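Local coordinates for putative agmatinase (Clostridium difficile, PDB 3LHL), which probably hydrolyses agmatine to putrescine and urea, as a manganese-binding member of the arginase family, at residues K36-L41 and I262-L267. Numbering follows the deposited sequence.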
ATOM      1  N   LYS A  36      18.899  -2.515   3.562  1.00 30.70           N
ATOM      2  CA  LYS A  36      20.035  -2.747   4.446  1.00 33.64           C
ATOM      3  C   LYS A  36      19.589  -3.130   5.849  1.00 34.62           C
ATOM      4  O   LYS A  36      20.416  -3.358   6.727  1.00 35.21           O
ATOM      5  CB  LYS A  36      20.916  -1.498   4.519  1.00 36.33           C
ATOM      6  CG  LYS A  36      20.209  -0.257   5.038  1.00 37.88           C
ATOM      7  CD  LYS A  36      21.198   0.873   5.310  1.00 41.29           C
ATOM      8  CE  LYS A  36      22.150   0.514   6.453  1.00 44.51           C
ATOM      9  NZ  LYS A  36      23.034   1.643   6.872  1.00 44.32           N
ATOM     10  N   GLU A  37      18.279  -3.200   6.048  1.00 35.22           N
ATOM     11  CA  GLU A  37      17.700  -3.534   7.345  1.00 38.45           C
ATOM     12  C   GLU A  37      17.066  -4.928   7.354  1.00 38.58           C
ATOM     13  O   GLU A  37      17.271  -5.715   8.279  1.00 38.27           O
ATOM     14  CB  GLU A  37      16.639  -2.486   7.701  1.00 40.85           C
ATOM     15  CG  GLU A  37      15.832  -2.767   8.963  1.00 45.33           C
ATOM     16  CD  GLU A  37      16.510  -2.263  10.225  1.00 49.40           C
ATOM     17  OE1 GLU A  37      16.840  -1.056  10.278  1.00 50.20           O
ATOM     18  OE2 GLU A  37      16.706  -3.068  11.164  1.00 49.39           O
ATOM     19  N   PHE A  38      16.290  -5.221   6.318  1.00 37.57           N
ATOM     20  CA  PHE A  38      15.605  -6.497   6.209  1.00 38.30           C
ATOM     21  C   PHE A  38      16.513  -7.704   6.482  1.00 40.00           C
ATOM     22  O   PHE A  38      16.079  -8.691   7.080  1.00 38.18           O
ATOM     23  CB  PHE A  38      14.972  -6.622   4.820  1.00 35.12           C
ATOM     24  CG  PHE A  38      13.836  -7.597   4.762  1.00 31.94           C
ATOM     25  CD1 PHE A  38      12.627  -7.307   5.386  1.00 30.52           C
ATOM     26  CD2 PHE A  38      13.985  -8.818   4.120  1.00 28.67           C
ATOM     27  CE1 PHE A  38      11.578  -8.226   5.372  1.00 30.09           C
ATOM     28  CE2 PHE A  38      12.948  -9.740   4.099  1.00 30.56           C
ATOM     29  CZ  PHE A  38      11.741  -9.447   4.727  1.00 29.65           C
ATOM     30  N   TYR A  39      17.768  -7.615   6.046  1.00 42.77           N
ATOM     31  CA  TYR A  39      18.751  -8.687   6.222  1.00 45.71           C
ATOM     32  C   TYR A  39      18.719  -9.377   7.583  1.00 44.93           C
ATOM     33  O   TYR A  39      18.600 -10.602   7.670  1.00 45.49           O
ATOM     34  CB  TYR A  39      20.176  -8.156   6.012  1.00 49.62           C
ATOM     35  CG  TYR A  39      20.506  -7.708   4.605  1.00 55.08           C
ATOM     36  CD1 TYR A  39      20.384  -8.582   3.524  1.00 57.17           C
ATOM     37  CD2 TYR A  39      20.969  -6.415   4.358  1.00 56.69           C
ATOM     38  CE1 TYR A  39      20.718  -8.177   2.227  1.00 58.47           C
ATOM     39  CE2 TYR A  39      21.305  -6.001   3.068  1.00 58.44           C
ATOM     40  CZ  TYR A  39      21.176  -6.886   2.007  1.00 59.11           C
ATOM     41  OH  TYR A  39      21.497  -6.477   0.729  1.00 59.67           O
ATOM     42  N   GLY A  40      18.830  -8.583   8.644  1.00 43.18           N
ATOM     43  CA  GLY A  40      18.876  -9.135   9.986  1.00 42.04           C
ATOM     44  C   GLY A  40      17.604  -9.489  10.728  1.00 40.37           C
ATOM     45  O   GLY A  40      17.673  -9.918  11.881  1.00 40.81           O
ATOM     46  N   LEU A  41      16.448  -9.319  10.097  1.00 38.13           N
ATOM     47  CA  LEU A  41      15.193  -9.646  10.764  1.00 35.49           C
ATOM     48  C   LEU A  41      14.831 -11.118  10.598  1.00 32.62           C
ATOM     49  O   LEU A  41      15.173 -11.745   9.596  1.00 32.94           O
ATOM     50  CB  LEU A  41      14.061  -8.767  10.231  1.00 37.73           C
ATOM     51  CG  LEU A  41      14.030  -7.328  10.756  1.00 39.71           C
ATOM     52  CD1 LEU A  41      15.321  -6.608  10.412  1.00 41.81           C
ATOM     53  CD2 LEU A  41      12.837  -6.603  10.159  1.00 42.47           C
ATOM     54  N   ILE A 262       9.601  -1.031  11.292  1.00 15.82           N
ATOM     55  CA  ILE A 262       8.168  -1.285  11.221  1.00 15.25           C
ATOM     56  C   ILE A 262       7.766  -1.660   9.795  1.00 15.57           C
ATOM     57  O   ILE A 262       6.999  -2.600   9.584  1.00 15.89           O
ATOM     58  CB  ILE A 262       7.368  -0.042  11.665  1.00 13.74           C
ATOM     59  CG1 ILE A 262       7.679   0.269  13.137  1.00 15.17           C
ATOM     60  CG2 ILE A 262       5.885  -0.264  11.431  1.00 13.06           C
ATOM     61  CD1 ILE A 262       6.957   1.491  13.695  1.00 11.69           C
ATOM     62  N   ALA A 263       8.290  -0.923   8.818  1.00 14.99           N
ATOM     63  CA  ALA A 263       7.975  -1.187   7.417  1.00 15.21           C
ATOM     64  C   ALA A 263       8.477  -2.579   7.022  1.00 15.55           C
ATOM     65  O   ALA A 263       7.820  -3.304   6.273  1.00 14.75           O
ATOM     66  CB  ALA A 263       8.618  -0.121   6.521  1.00 12.99           C
ATOM     67  N   CYS A 264       9.646  -2.941   7.533  1.00 15.06           N
ATOM     68  CA  CYS A 264      10.231  -4.234   7.222  1.00 16.56           C
ATOM     69  C   CYS A 264       9.362  -5.358   7.754  1.00 17.26           C
ATOM     70  O   CYS A 264       9.121  -6.341   7.059  1.00 17.22           O
ATOM     71  CB  CYS A 264      11.635  -4.337   7.808  1.00 14.79           C
ATOM     72  SG  CYS A 264      12.873  -3.352   6.925  1.00 17.03           S
ATOM     73  N   LYS A 265       8.882  -5.204   8.984  1.00 16.48           N
ATOM     74  CA  LYS A 265       8.043  -6.228   9.587  1.00 17.02           C
ATOM     75  C   LYS A 265       6.707  -6.316   8.855  1.00 16.32           C
ATOM     76  O   LYS A 265       6.188  -7.409   8.619  1.00 16.55           O
ATOM     77  CB  LYS A 265       7.819  -5.927  11.070  1.00 17.97           C
ATOM     78  CG  LYS A 265       7.135  -7.053  11.840  1.00 19.05           C
ATOM     79  CD  LYS A 265       7.074  -6.734  13.330  1.00 18.48           C
ATOM     80  CE  LYS A 265       6.608  -7.931  14.138  1.00 18.71           C
ATOM     81  NZ  LYS A 265       6.779  -7.693  15.601  1.00 21.59           N
ATOM     82  N   ILE A 266       6.148  -5.167   8.491  1.00 15.53           N
ATOM     83  CA  ILE A 266       4.882  -5.163   7.775  1.00 15.32           C
ATOM     84  C   ILE A 266       5.079  -5.854   6.427  1.00 14.31           C
ATOM     85  O   ILE A 266       4.241  -6.634   5.983  1.00 13.26           O
ATOM     86  CB  ILE A 266       4.357  -3.719   7.588  1.00 15.81           C
ATOM     87  CG1 ILE A 266       3.883  -3.177   8.941  1.00 15.20           C
ATOM     88  CG2 ILE A 266       3.216  -3.690   6.573  1.00 15.39           C
ATOM     89  CD1 ILE A 266       3.348  -1.759   8.897  1.00 14.27           C
ATOM     90  N   LEU A 267       6.206  -5.576   5.787  1.00 16.39           N
ATOM     91  CA  LEU A 267       6.508  -6.194   4.504  1.00 17.10           C
ATOM     92  C   LEU A 267       6.518  -7.716   4.668  1.00 16.60           C
ATOM     93  O   LEU A 267       5.919  -8.447   3.869  1.00 16.95           O
ATOM     94  CB  LEU A 267       7.869  -5.709   3.994  1.00 15.05           C
ATOM     95  CG  LEU A 267       8.446  -6.445   2.783  1.00 18.49           C
ATOM     96  CD1 LEU A 267       7.504  -6.331   1.595  1.00 19.68           C
ATOM     97  CD2 LEU A 267       9.810  -5.866   2.446  1.00 20.25           C
TER
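Cys264 projects from helix 258-278 against Glu37, Phe38 and Leu41 and loses more surface than any other residue here. Its CB lies 3.5 Å from CD2 of Leu41, tighter than a usual carbon-carbon contact. The same CB lies 4.0 Å from CD1 of Phe38. With SG anti to its own carbonyl carbon (chi1 -73°), the thiol reaches the aliphatic part of Glu37, where SG stands 3.6 Å from CG. Farther along the helix, CD2 of Leu267 meets the Phe38 ring obliquely, 4.2 Å from CE1, and the two side chains cross at about a right angle.

One polar group joins in: the Cys264 carbonyl meets the edge of the Phe38 ring in its plane, with O 3.5 Å from CE1. A type I turn runs from Phe38 to Leu41, closed by Leu41 N to Phe38 O at 3.1 Å, and it brings both side chains to bear on Cys264.

Away from the manganese site, the contact joins helix 30-38 and the turn at Phe38 to Leu41 to helix 258-278, whose Leu267 also packs on Phe92 and Ile94 of the central parallel sheet, within the alpha/beta fold of the arginase family.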